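Regulator of G-protein signaling 1 (Homo sapiens, PDB 2BV1) inhibits signalling downstream of G protein-coupled receptors by increasing the GTPase activity of G protein alpha subunits, driving them into the inactive GDP-bound form. Local coordinates at residues A[59-64]-A[104-109]; A[87-92]-A[116-121]. One frame throughout, in Å; residues are numbered along the deposited sequence.

How the interactions relate
Interactions 1 and 2 illustrate how the connections at both ends of one helix can pack against other helices of the domain. The loop 87-92 of interaction 2 leads into helix 93-103, and the loop 104-109 of interaction 1 leaves it. Their centres lie about 17 Å apart and their nearest atoms about 8 Å, so they do not touch. Helices 50-62 and 112-131 relate them: Tyr61 stands near the end of helix 50-62, while Asn51 and Phe54, near its start, meet Ile118; Gln115, beside interaction 1, directly precedes segment 116-121. As in related RGS domains, the loop of interaction 2 probably belongs to the G-alpha-binding end, with interaction 1 at the far end of the bundle.

Interaction 1 (A[59-64]-A[104-109]); sequences EDYKKT and KAPTPT
Tyr61 meets the proline-rich loop 104-109 with its phenol, in a contact that shows how one buried tyrosine can fasten an irregular stretch of chain to a helix. It joins the C-terminal end of helix 50-62 to the connection between helices 93-103 and 112-131 of the RGS domain. The tyrosine hydroxyl donates a hydrogen bond to the backbone carbonyl of Thr107, with OH and O 2.6 Å apart. The donor stands above the carbonyl plane, 58° out of it, and so does not follow a lone pair. Seen from the tyrosine, however, Thr107 O lies in the plane of the ring, at its edge.

Two further groups gather along that edge. CB of Pro106 comes within 3.2 Å of Tyr61 OH, the two side chains crossing at about a right angle. Pro108 O approaches Tyr61 CE2 at 3.7 Å and also lies 3.5 Å from CG of Lys62, the residue whose backbone comes closest to the loop.

The ring reaches this position with CG anti to the backbone N (chi1 170°), which sets CG beside the carbonyl carbon and lets the phenol reach the loop. Further out, Phe111 packs against it edge-to-face, and Leu69, Lys72 and Ile76 of helix 69-81 touch it as well. Lys62 turns its chain at chi3 and sends NZ back to Glu59 OE1, a salt bridge of 2.8 Å met on the syn side of the carboxylate. Both ends of that bridge also bond to the amide of Gln115 on helix 112-131. Within the loop, Thr109 OG1 donates to Thr107 OG1 at 3.0 Å, linking the threonines on either side of Pro108.

The chemistry is therefore divided: a buried phenol has its hydroxyl answered by a backbone carbonyl, whereas the ammonium of Lys62 pairs with Glu59, about one helical turn earlier, while CG contacts the loop.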
ATOM      1  N   GLU A  59       2.632   7.637   0.164  1.00 38.16           N
ATOM      2  CA  GLU A  59       3.586   8.041  -0.880  1.00 39.46           C
ATOM      3  C   GLU A  59       3.172   9.408  -1.413  1.00 40.00           C
ATOM      4  O   GLU A  59       3.980  10.310  -1.537  1.00 40.46           O
ATOM      5  CB  GLU A  59       3.639   7.009  -2.018  1.00 39.36           C
ATOM      6  CG  GLU A  59       4.284   5.655  -1.597  1.00 41.92           C
ATOM      7  CD  GLU A  59       5.696   5.849  -1.125  1.00 46.65           C
ATOM      8  OE1 GLU A  59       5.939   5.792   0.102  1.00 47.80           O
ATOM      9  OE2 GLU A  59       6.559   6.146  -1.984  1.00 51.89           O
ATOM     10  N   ASP A  60       1.878   9.557  -1.623  1.00 40.17           N
ATOM     11  CA  ASP A  60       1.317  10.794  -2.123  1.00 41.03           C
ATOM     12  C   ASP A  60       1.359  11.919  -1.060  1.00 40.32           C
ATOM     13  O   ASP A  60       1.601  13.101  -1.390  1.00 38.74           O
ATOM     14  CB  ASP A  60      -0.036  10.468  -2.801  1.00 42.09           C
ATOM     15  CG  ASP A  60      -1.149  11.324  -2.363  1.00 47.41           C
ATOM     16  OD1 ASP A  60      -1.124  12.532  -2.698  1.00 48.93           O
ATOM     17  OD2 ASP A  60      -2.084  10.759  -1.715  1.00 56.38           O
ATOM     18  N   TYR A  61       1.248  11.552   0.218  1.00 39.57           N
ATOM     19  CA  TYR A  61       1.396  12.531   1.306  1.00 39.47           C
ATOM     20  C   TYR A  61       2.804  13.146   1.339  1.00 40.86           C
ATOM     21  O   TYR A  61       2.978  14.356   1.579  1.00 39.95           O
ATOM     22  CB  TYR A  61       1.017  11.913   2.652  1.00 38.16           C
ATOM     23  CG  TYR A  61       1.356  12.738   3.847  1.00 37.63           C
ATOM     24  CD1 TYR A  61       0.456  13.707   4.326  1.00 35.71           C
ATOM     25  CD2 TYR A  61       2.558  12.525   4.564  1.00 36.12           C
ATOM     26  CE1 TYR A  61       0.757  14.473   5.450  1.00 36.44           C
ATOM     27  CE2 TYR A  61       2.872  13.311   5.700  1.00 36.95           C
ATOM     28  CZ  TYR A  61       1.958  14.274   6.134  1.00 36.99           C
ATOM     29  OH  TYR A  61       2.235  15.063   7.234  1.00 37.44           O
ATOM     30  N   LYS A  62       3.796  12.308   1.059  1.00 42.54           N
ATOM     31  CA  LYS A  62       5.213  12.673   1.154  1.00 43.91           C
ATOM     32  C   LYS A  62       5.668  13.640   0.092  1.00 43.63           C
ATOM     33  O   LYS A  62       6.669  14.322   0.282  1.00 45.05           O
ATOM     34  CB  LYS A  62       6.089  11.411   1.091  1.00 43.60           C
ATOM     35  CG  LYS A  62       6.286  10.773   2.445  1.00 46.38           C
ATOM     36  CD  LYS A  62       7.203   9.519   2.364  1.00 46.36           C
ATOM     37  CE  LYS A  62       6.470   8.289   1.935  1.00 48.95           C
ATOM     38  NZ  LYS A  62       7.281   7.023   2.166  1.00 48.87           N
ATOM     39  N   LYS A  63       4.959  13.687  -1.031  1.00 43.99           N
ATOM     40  CA  LYS A  63       5.246  14.653  -2.077  1.00 43.50           C
ATOM     41  C   LYS A  63       4.236  15.829  -2.028  1.00 43.29           C
ATOM     42  O   LYS A  63       4.080  16.537  -3.005  1.00 43.35           O
ATOM     43  CB  LYS A  63       5.184  13.997  -3.464  1.00 44.05           C
ATOM     44  CG  LYS A  63       5.894  12.613  -3.660  1.00 45.02           C
ATOM     45  CD  LYS A  63       5.142  11.813  -4.758  1.00 45.19           C
ATOM     46  CE  LYS A  63       5.883  10.579  -5.276  1.00 47.61           C
ATOM     47  NZ  LYS A  63       5.024   9.320  -5.299  1.00 49.12           N
ATOM     48  N   THR A  64       3.534  16.021  -0.907  1.00 42.56           N
ATOM     49  CA  THR A  64       2.504  17.070  -0.813  1.00 41.53           C
ATOM     50  C   THR A  64       3.147  18.330  -0.254  1.00 41.10           C
ATOM     51  O   THR A  64       4.037  18.261   0.624  1.00 40.75           O
ATOM     52  CB  THR A  64       1.286  16.621   0.086  1.00 41.26           C
ATOM     53  OG1 THR A  64       0.532  15.599  -0.574  1.00 40.06           O
ATOM     54  CG2 THR A  64       0.327  17.799   0.423  1.00 41.47           C
ATOM     55  N   LYS A 104      -1.757  16.163  14.662  1.00 49.25           N
ATOM     56  CA  LYS A 104      -2.100  17.494  15.115  1.00 49.53           C
ATOM     57  C   LYS A 104      -1.060  18.549  14.704  1.00 49.48           C
ATOM     58  O   LYS A 104      -1.361  19.736  14.743  1.00 50.13           O
ATOM     59  CB  LYS A 104      -2.239  17.505  16.642  1.00 50.18           C
ATOM     60  CG  LYS A 104      -3.296  16.563  17.234  1.00 50.59           C
ATOM     61  CD  LYS A 104      -2.968  16.257  18.707  1.00 50.43           C
ATOM     62  CE  LYS A 104      -4.216  16.080  19.572  1.00 50.76           C
ATOM     63  NZ  LYS A 104      -4.389  17.255  20.511  1.00 51.17           N
ATOM     64  N   ALA A 105       0.166  18.129  14.376  1.00 48.84           N
ATOM     65  CA  ALA A 105       1.177  19.037  13.804  1.00 48.14           C
ATOM     66  C   ALA A 105       2.112  18.254  12.906  1.00 47.28           C
ATOM     67  O   ALA A 105       3.261  18.015  13.256  1.00 47.72           O
ATOM     68  CB  ALA A 105       1.955  19.734  14.902  1.00 48.49           C
ATOM     69  N   PRO A 106       1.611  17.825  11.740  1.00 45.89           N
ATOM     70  CA  PRO A 106       2.297  16.842  10.926  1.00 44.88           C
ATOM     71  C   PRO A 106       3.486  17.352  10.097  1.00 43.92           C
ATOM     72  O   PRO A 106       3.488  18.494   9.643  1.00 43.59           O
ATOM     73  CB  PRO A 106       1.179  16.340  10.006  1.00 45.10           C
ATOM     74  CG  PRO A 106       0.295  17.475   9.858  1.00 44.94           C
ATOM     75  CD  PRO A 106       0.339  18.239  11.128  1.00 45.97           C
ATOM     76  N   THR A 107       4.470  16.476   9.916  1.00 42.45           N
ATOM     77  CA  THR A 107       5.603  16.703   9.041  1.00 41.73           C
ATOM     78  C   THR A 107       5.542  15.653   7.951  1.00 41.10           C
ATOM     79  O   THR A 107       4.719  14.728   8.027  1.00 40.83           O
ATOM     80  CB  THR A 107       6.952  16.544   9.797  1.00 41.86           C
ATOM     81  OG1 THR A 107       7.162  15.165  10.123  1.00 41.85           O
ATOM     82  CG2 THR A 107       6.967  17.377  11.079  1.00 42.58           C
ATOM     83  N   PRO A 108       6.422  15.770   6.936  1.00 40.90           N
ATOM     84  CA  PRO A 108       6.466  14.767   5.877  1.00 41.11           C
ATOM     85  C   PRO A 108       6.716  13.301   6.329  1.00 40.77           C
ATOM     86  O   PRO A 108       6.487  12.402   5.560  1.00 39.87           O
ATOM     87  CB  PRO A 108       7.610  15.262   4.969  1.00 41.01           C
ATOM     88  CG  PRO A 108       7.754  16.720   5.275  1.00 41.02           C
ATOM     89  CD  PRO A 108       7.397  16.865   6.703  1.00 40.89           C
ATOM     90  N   THR A 109       7.180  13.083   7.556  1.00 41.46           N
ATOM     91  CA  THR A 109       7.481  11.734   8.040  1.00 41.82           C
ATOM     92  C   THR A 109       6.398  11.186   8.970  1.00 41.75           C
ATOM     93  O   THR A 109       6.577  10.132   9.596  1.00 43.01           O
ATOM     94  CB  THR A 109       8.788  11.718   8.832  1.00 41.71           C
ATOM     95  OG1 THR A 109       8.646  12.546   9.993  1.00 42.02           O
ATOM     96  CG2 THR A 109       9.946  12.181   7.973  1.00 41.90           C
TER

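Interaction 2 (A[87-92]-A[116-121]); sequences KQINID and KVIYTL
Ile91 and Val117 bring the two backbones nearest, their CA atoms 6.4 Å apart, where the loop 87-92 passes helix 112-131 after an inverse gamma turn centred on Asn90. No hydrogen bond crosses between the segments; the contact is made mostly by aliphatic groups, and the tip of Ile118 is its hub. Its CD1 meets CB of Ile89 at 3.7 Å, those two side chains crossing at about a right angle, and touches CG2 of Ile91 at 3.8 Å.

That same methyl of Ile91 also rests against Val117 CG1, at 3.8 Å. With CG1 of Ile91 between the backbone N and the carbonyl carbon (chi1 59°), CG2 lies beside the backbone N, turned to the helix, while the longer branch leads away. Leu121, one turn beyond Val117, brings CD1 to 3.4 Å from Asn90 O, and the same methyl touches Asn90 CB.

Behind this layer Phe54 of helix 50-62 touches both Ile89 and Ile118. Asp92 then serves as the N-cap of helix 93-103, with OD1 bonded to Thr95 and OD2 weakly to the backbone N of Arg94. Such a loop, seated by isoleucines against the helical bundle, belongs to the RGS fold; in relatives it contributes to the G-alpha-binding surface.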
ATOM      1  N   LYS A  87     -11.949   1.816   6.345  1.00 53.01           N
ATOM      2  CA  LYS A  87     -10.813   1.079   5.834  1.00 51.45           C
ATOM      3  C   LYS A  87      -9.757   0.719   6.897  1.00 50.31           C
ATOM      4  O   LYS A  87      -8.606   0.613   6.544  1.00 50.94           O
ATOM      5  CB  LYS A  87     -10.175   1.926   4.720  1.00 51.42           C
ATOM      6  CG  LYS A  87     -10.937   1.890   3.364  1.00 52.20           C
ATOM      7  N   GLN A  88     -10.127   0.462   8.163  1.00 49.55           N
ATOM      8  CA  GLN A  88      -9.125   0.579   9.258  1.00 48.77           C
ATOM      9  C   GLN A  88      -7.953  -0.392   9.133  1.00 46.78           C
ATOM     10  O   GLN A  88      -8.116  -1.619   9.187  1.00 47.62           O
ATOM     11  CB  GLN A  88      -9.702   0.499  10.675  1.00 48.42           C
ATOM     12  CG  GLN A  88      -8.702   1.111  11.683  1.00 49.39           C
ATOM     13  CD  GLN A  88      -8.986   0.830  13.151  1.00 49.91           C
ATOM     14  OE1 GLN A  88      -8.660   1.648  14.024  1.00 51.89           O
ATOM     15  NE2 GLN A  88      -9.567  -0.322  13.440  1.00 52.19           N
ATOM     16  N   ILE A  89      -6.769   0.181   8.996  1.00 44.26           N
ATOM     17  CA  ILE A  89      -5.573  -0.590   8.773  1.00 42.11           C
ATOM     18  C   ILE A  89      -5.163  -1.274  10.085  1.00 42.14           C
ATOM     19  O   ILE A  89      -5.442  -0.764  11.188  1.00 39.57           O
ATOM     20  CB  ILE A  89      -4.408   0.281   8.210  1.00 41.69           C
ATOM     21  CG1 ILE A  89      -4.019   1.397   9.192  1.00 39.88           C
ATOM     22  CG2 ILE A  89      -4.765   0.828   6.834  1.00 42.64           C
ATOM     23  CD1 ILE A  89      -2.825   2.200   8.780  1.00 40.37           C
ATOM     24  N   ASN A  90      -4.527  -2.441   9.930  1.00 42.13           N
ATOM     25  CA  ASN A  90      -4.138  -3.297  11.053  1.00 42.39           C
ATOM     26  C   ASN A  90      -2.746  -2.940  11.559  1.00 41.27           C
ATOM     27  O   ASN A  90      -1.794  -3.704  11.386  1.00 43.07           O
ATOM     28  CB  ASN A  90      -4.087  -4.764  10.634  1.00 43.36           C
ATOM     29  CG  ASN A  90      -5.416  -5.427  10.596  1.00 45.03           C
ATOM     30  OD1 ASN A  90      -6.176  -5.417  11.570  1.00 48.52           O
ATOM     31  ND2 ASN A  90      -5.673  -6.114   9.478  1.00 49.43           N
ATOM     32  N   ILE A  91      -2.609  -1.772  12.151  1.00 39.72           N
ATOM     33  CA  ILE A  91      -1.385  -1.426  12.877  1.00 37.71           C
ATOM     34  C   ILE A  91      -1.712  -1.688  14.313  1.00 36.52           C
ATOM     35  O   ILE A  91      -2.885  -1.816  14.663  1.00 34.32           O
ATOM     36  CB  ILE A  91      -0.914   0.022  12.674  1.00 37.33           C
ATOM     37  CG1 ILE A  91      -1.997   1.028  13.115  1.00 37.64           C
ATOM     38  CG2 ILE A  91      -0.520   0.221  11.235  1.00 38.48           C
ATOM     39  CD1 ILE A  91      -1.673   2.506  12.714  1.00 37.89           C
ATOM     40  N   ASP A  92      -0.667  -1.828  15.125  1.00 35.65           N
ATOM     41  CA  ASP A  92      -0.828  -2.054  16.539  1.00 35.06           C
ATOM     42  C   ASP A  92      -1.238  -0.734  17.202  1.00 35.47           C
ATOM     43  O   ASP A  92      -0.993   0.368  16.685  1.00 35.51           O
ATOM     44  CB  ASP A  92       0.492  -2.563  17.142  1.00 34.55           C
ATOM     45  CG  ASP A  92       1.601  -1.530  17.002  1.00 33.06           C
ATOM     46  OD1 ASP A  92       2.156  -1.376  15.892  1.00 35.58           O
ATOM     47  OD2 ASP A  92       1.847  -0.826  17.977  1.00 32.83           O
ATOM     48  N   LYS A 116       5.463   1.578   7.405  1.00 38.24           N
ATOM     49  CA  LYS A 116       6.372   0.474   7.549  1.00 38.25           C
ATOM     50  C   LYS A 116       5.676  -0.776   8.051  1.00 37.63           C
ATOM     51  O   LYS A 116       5.874  -1.831   7.515  1.00 38.58           O
ATOM     52  CB  LYS A 116       7.532   0.870   8.417  1.00 38.65           C
ATOM     53  CG  LYS A 116       8.705  -0.108   8.300  1.00 42.38           C
ATOM     54  N   VAL A 117       4.848  -0.660   9.076  1.00 37.62           N
ATOM     55  CA  VAL A 117       4.073  -1.777   9.566  1.00 37.14           C
ATOM     56  C   VAL A 117       3.252  -2.385   8.420  1.00 36.92           C
ATOM     57  O   VAL A 117       3.230  -3.622   8.201  1.00 36.06           O
ATOM     58  CB  VAL A 117       3.139  -1.362  10.753  1.00 36.34           C
ATOM     59  CG1 VAL A 117       2.191  -2.511  11.150  1.00 36.36           C
ATOM     60  CG2 VAL A 117       3.944  -0.935  11.945  1.00 37.83           C
ATOM     61  N   ILE A 118       2.526  -1.538   7.706  1.00 37.15           N
ATOM     62  CA  ILE A 118       1.639  -2.026   6.649  1.00 37.53           C
ATOM     63  C   ILE A 118       2.453  -2.629   5.501  1.00 37.22           C
ATOM     64  O   ILE A 118       2.065  -3.624   4.961  1.00 38.45           O
ATOM     65  CB  ILE A 118       0.699  -0.896   6.086  1.00 38.04           C
ATOM     66  CG1 ILE A 118      -0.277  -0.391   7.156  1.00 37.40           C
ATOM     67  CG2 ILE A 118       0.002  -1.350   4.823  1.00 37.32           C
ATOM     68  CD1 ILE A 118      -1.130  -1.446   7.867  1.00 38.49           C
ATOM     69  N   TYR A 119       3.580  -2.051   5.152  1.00 37.87           N
ATOM     70  CA  TYR A 119       4.436  -2.659   4.134  1.00 37.83           C
ATOM     71  C   TYR A 119       4.842  -4.065   4.526  1.00 38.24           C
ATOM     72  O   TYR A 119       4.778  -4.994   3.737  1.00 37.18           O
ATOM     73  CB  TYR A 119       5.675  -1.819   3.963  1.00 39.05           C
ATOM     74  CG  TYR A 119       6.524  -2.272   2.827  1.00 41.14           C
ATOM     75  CD1 TYR A 119       6.273  -1.806   1.555  1.00 43.36           C
ATOM     76  CD2 TYR A 119       7.579  -3.188   3.012  1.00 41.54           C
ATOM     77  CE1 TYR A 119       7.042  -2.176   0.504  1.00 42.73           C
ATOM     78  CE2 TYR A 119       8.371  -3.588   1.926  1.00 44.29           C
ATOM     79  CZ  TYR A 119       8.064  -3.061   0.669  1.00 45.73           C
ATOM     80  OH  TYR A 119       8.767  -3.370  -0.449  1.00 46.23           O
ATOM     81  N   THR A 120       5.247  -4.229   5.793  1.00 38.40           N
ATOM     82  CA  THR A 120       5.600  -5.554   6.293  1.00 37.50           C
ATOM     83  C   THR A 120       4.438  -6.529   6.256  1.00 37.53           C
ATOM     84  O   THR A 120       4.604  -7.723   5.869  1.00 36.00           O
ATOM     85  CB  THR A 120       6.170  -5.422   7.712  1.00 37.62           C
ATOM     86  OG1 THR A 120       7.251  -4.488   7.672  1.00 36.54           O
ATOM     87  CG2 THR A 120       6.619  -6.789   8.317  1.00 37.85           C
ATOM     88  N   LEU A 121       3.260  -6.063   6.660  1.00 37.27           N
ATOM     89  CA  LEU A 121       2.095  -6.921   6.639  1.00 39.53           C
ATOM     90  C   LEU A 121       1.825  -7.478   5.226  1.00 39.28           C
ATOM     91  O   LEU A 121       1.457  -8.667   5.046  1.00 39.05           O
ATOM     92  CB  LEU A 121       0.840  -6.208   7.148  1.00 40.46           C
ATOM     93  CG  LEU A 121       0.489  -6.034   8.624  1.00 44.14           C
ATOM     94  CD1 LEU A 121      -0.981  -5.576   8.696  1.00 47.30           C
ATOM     95  CD2 LEU A 121       0.704  -7.279   9.488  1.00 45.44           C
TER